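PDB 4G2A: YARHG domain-containing protein from Legionella pneumophila subsp. pneumophila, which is of unknown function but is a putative nutrient-binding protein that combines a DUF4424 region with a YARHG domain. Local coordinates for residues 43-48 against 140-145. Residues are numbered along the deposited sequence; the frame is centred on the assembly and turned at random.
Sequences SWHYNC and HHDYST
Three residue pairs, Trp44 with Thr145, Tyr46 with Tyr143 and Cys48 with His141, each exchange two backbone hydrogen bonds, so every N-H and C=O of these six residues is satisfied across the contact. The bonds range from moderately bent to nearly straight, the straightest at the Cys48-His141 pair; the shortest is His141 N to Cys48 O, 2.8 Å. The intervening pairs, His45 with Ser144 and Asn47 with Asp142, are non-hydrogen-bonded. Backbone groups of His45 and Asn47 pair with Ser31 and Arg29 of strand 21-33, and those of Asp142 with Leu96 of strand 95-99.

One side-chain hydrogen bond crosses the strands. His45 NE2 donates to Asp142 OD1 at 2.7 Å, with the acceptor nearly in the imidazole plane but the donor 37° above the carboxylate plane. Both CG atoms lie trans to their own backbone N, which brings ring and carboxylate together diagonally. Asn47 OD1 lies over the rim of one face of the His45 ring, 3.3 Å above its plane. The His45 side chain is about 5 Å from a bound sulfate ion, probably from the crystallisation liquor.

On the other face, Tyr46 and Tyr143 lie with planes 11° apart and centroids separated by 4.8 Å, yet slid so far that the rings barely overlap. Instead, Tyr46 CB sits over the Tyr143 ring, 3.9 Å from its centroid, a CH-pi contact. Thr145 OG1 meets the Tyr46 edge at CE1, 3.4 Å away. Tyr159 of strand 155-160 packs on both tyrosines, while Phe66 meets Tyr143.

An axis angle of 163° and five consecutive bridges identify a regular antiparallel pairing of strands 43-54 and 136-150, neighbouring strands flanked by 21-33 and 95-99 in the beta-rich part of the protein, with an aromatic-rich buried face.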
loop_
_atom_site.group_PDB
_atom_site.type_symbol
_atom_site.label_atom_id
_atom_site.label_comp_id
_atom_site.label_asym_id
_atom_site.label_seq_id
_atom_site.Cartn_x
_atom_site.Cartn_y
_atom_site.Cartn_z
ATOM N N SER A 43 -2.764 -0.543 -8.187
ATOM C CA SER A 43 -3.573 -1.467 -7.415
ATOM C C SER A 43 -2.692 -2.380 -6.571
ATOM O O SER A 43 -1.494 -2.516 -6.822
ATOM C CB SER A 43 -4.462 -2.303 -8.338
ATOM O OG SER A 43 -3.733 -2.877 -9.414
ATOM N N TRP A 44 -3.305 -2.948 -5.525
ATOM C CA TRP A 44 -2.737 -3.958 -4.655
ATOM C C TRP A 44 -3.627 -5.193 -4.717
ATOM O O TRP A 44 -4.857 -5.080 -4.619
ATOM C CB TRP A 44 -2.596 -3.453 -3.213
ATOM C CG TRP A 44 -1.593 -2.355 -3.052
ATOM C CD1 TRP A 44 -1.855 -1.029 -2.895
ATOM C CD2 TRP A 44 -0.165 -2.493 -3.005
ATOM N NE1 TRP A 44 -0.684 -0.327 -2.782
ATOM C CE2 TRP A 44 0.373 -1.201 -2.833
ATOM C CE3 TRP A 44 0.713 -3.591 -3.047
ATOM C CZ2 TRP A 44 1.747 -0.971 -2.700
ATOM C CZ3 TRP A 44 2.083 -3.359 -2.964
ATOM C CH2 TRP A 44 2.585 -2.065 -2.766
ATOM N N HIS A 45 -3.001 -6.363 -4.895
ATOM C CA HIS A 45 -3.668 -7.662 -4.942
ATOM C C HIS A 45 -3.290 -8.446 -3.699
ATOM O O HIS A 45 -2.119 -8.709 -3.455
ATOM C CB HIS A 45 -3.300 -8.415 -6.229
ATOM C CG HIS A 45 -4.005 -9.724 -6.398
ATOM N ND1 HIS A 45 -3.430 -10.759 -7.111
ATOM C CD2 HIS A 45 -5.205 -10.136 -5.924
ATOM C CE1 HIS A 45 -4.298 -11.754 -7.060
ATOM N NE2 HIS A 45 -5.379 -11.424 -6.355
ATOM N N TYR A 46 -4.293 -8.796 -2.907
ATOM C CA TYR A 46 -4.142 -9.504 -1.642
ATOM C C TYR A 46 -4.500 -10.967 -1.770
ATOM O O TYR A 46 -5.622 -11.285 -2.177
ATOM C CB TYR A 46 -5.044 -8.872 -0.561
ATOM C CG TYR A 46 -4.800 -7.407 -0.273
ATOM C CD1 TYR A 46 -5.195 -6.422 -1.178
ATOM C CD2 TYR A 46 -4.318 -6.995 0.963
ATOM C CE1 TYR A 46 -5.014 -5.066 -0.898
ATOM C CE2 TYR A 46 -4.143 -5.646 1.259
ATOM C CZ TYR A 46 -4.487 -4.684 0.323
ATOM O OH TYR A 46 -4.296 -3.357 0.627
ATOM N N ASN A 47 -3.549 -11.862 -1.437
ATOM C CA ASN A 47 -3.806 -13.299 -1.354
ATOM C C ASN A 47 -3.533 -13.654 0.100
ATOM O O ASN A 47 -2.390 -13.564 0.557
ATOM C CB ASN A 47 -2.979 -14.104 -2.332
ATOM C CG ASN A 47 -3.334 -13.879 -3.769
ATOM O OD1 ASN A 47 -2.719 -13.063 -4.457
ATOM N ND2 ASN A 47 -4.236 -14.692 -4.290
ATOM N N CYS A 48 -4.593 -13.919 0.863
ATOM C CA CYS A 48 -4.457 -14.152 2.295
ATOM C C CYS A 48 -4.938 -15.521 2.685
ATOM O O CYS A 48 -6.058 -15.883 2.378
ATOM C CB CYS A 48 -5.198 -13.083 3.093
ATOM S SG CYS A 48 -4.940 -11.388 2.513
ATOM N N HIS A 140 -9.335 -18.626 3.052
ATOM C CA HIS A 140 -8.557 -17.946 2.021
ATOM C C HIS A 140 -9.341 -16.768 1.445
ATOM O O HIS A 140 -10.525 -16.893 1.148
ATOM C CB HIS A 140 -8.107 -18.892 0.895
ATOM C CG HIS A 140 -7.183 -18.228 -0.083
ATOM N ND1 HIS A 140 -7.648 -17.703 -1.268
ATOM C CD2 HIS A 140 -5.862 -17.972 0.018
ATOM C CE1 HIS A 140 -6.593 -17.174 -1.866
ATOM N NE2 HIS A 140 -5.498 -17.303 -1.127
ATOM N N HIS A 141 -8.656 -15.628 1.312
ATOM C CA HIS A 141 -9.136 -14.379 0.748
ATOM C C HIS A 141 -8.350 -14.039 -0.507
ATOM O O HIS A 141 -7.140 -14.278 -0.589
ATOM C CB HIS A 141 -8.995 -13.227 1.751
ATOM C CG HIS A 141 -9.970 -13.240 2.876
ATOM N ND1 HIS A 141 -9.877 -12.328 3.916
ATOM C CD2 HIS A 141 -11.019 -14.063 3.113
ATOM C CE1 HIS A 141 -10.871 -12.615 4.738
ATOM N NE2 HIS A 141 -11.583 -13.654 4.296
ATOM N N ASP A 142 -9.049 -13.479 -1.482
ATOM C CA ASP A 142 -8.484 -13.010 -2.744
ATOM C C ASP A 142 -9.321 -11.806 -3.128
ATOM O O ASP A 142 -10.541 -11.915 -3.222
ATOM C CB ASP A 142 -8.476 -14.121 -3.823
ATOM C CG ASP A 142 -7.998 -13.735 -5.215
ATOM O OD1 ASP A 142 -7.614 -12.564 -5.414
ATOM O OD2 ASP A 142 -8.050 -14.597 -6.120
ATOM N N TYR A 143 -8.679 -10.645 -3.235
ATOM C CA TYR A 143 -9.325 -9.387 -3.583
ATOM C C TYR A 143 -8.256 -8.362 -3.978
ATOM O O TYR A 143 -7.060 -8.612 -3.822
ATOM C CB TYR A 143 -10.209 -8.863 -2.422
ATOM C CG TYR A 143 -9.468 -8.685 -1.114
ATOM C CD1 TYR A 143 -9.303 -9.752 -0.231
ATOM C CD2 TYR A 143 -8.990 -7.440 -0.724
ATOM C CE1 TYR A 143 -8.633 -9.591 0.978
ATOM C CE2 TYR A 143 -8.341 -7.263 0.491
ATOM C CZ TYR A 143 -8.150 -8.344 1.332
ATOM O OH TYR A 143 -7.507 -8.174 2.524
ATOM N N SER A 144 -8.710 -7.207 -4.473
ATOM C CA SER A 144 -7.863 -6.082 -4.868
ATOM C C SER A 144 -8.380 -4.807 -4.264
ATOM O O SER A 144 -9.534 -4.734 -3.869
ATOM C CB SER A 144 -7.831 -5.945 -6.391
ATOM O OG SER A 144 -7.200 -7.080 -6.953
ATOM N N THR A 145 -7.533 -3.794 -4.219
ATOM C CA THR A 145 -7.866 -2.435 -3.773
ATOM C C THR A 145 -7.148 -1.494 -4.719
ATOM O O THR A 145 -6.314 -1.949 -5.510
ATOM C CB THR A 145 -7.445 -2.183 -2.293
ATOM O OG1 THR A 145 -6.022 -2.144 -2.202
ATOM C CG2 THR A 145 -8.017 -3.196 -1.308
#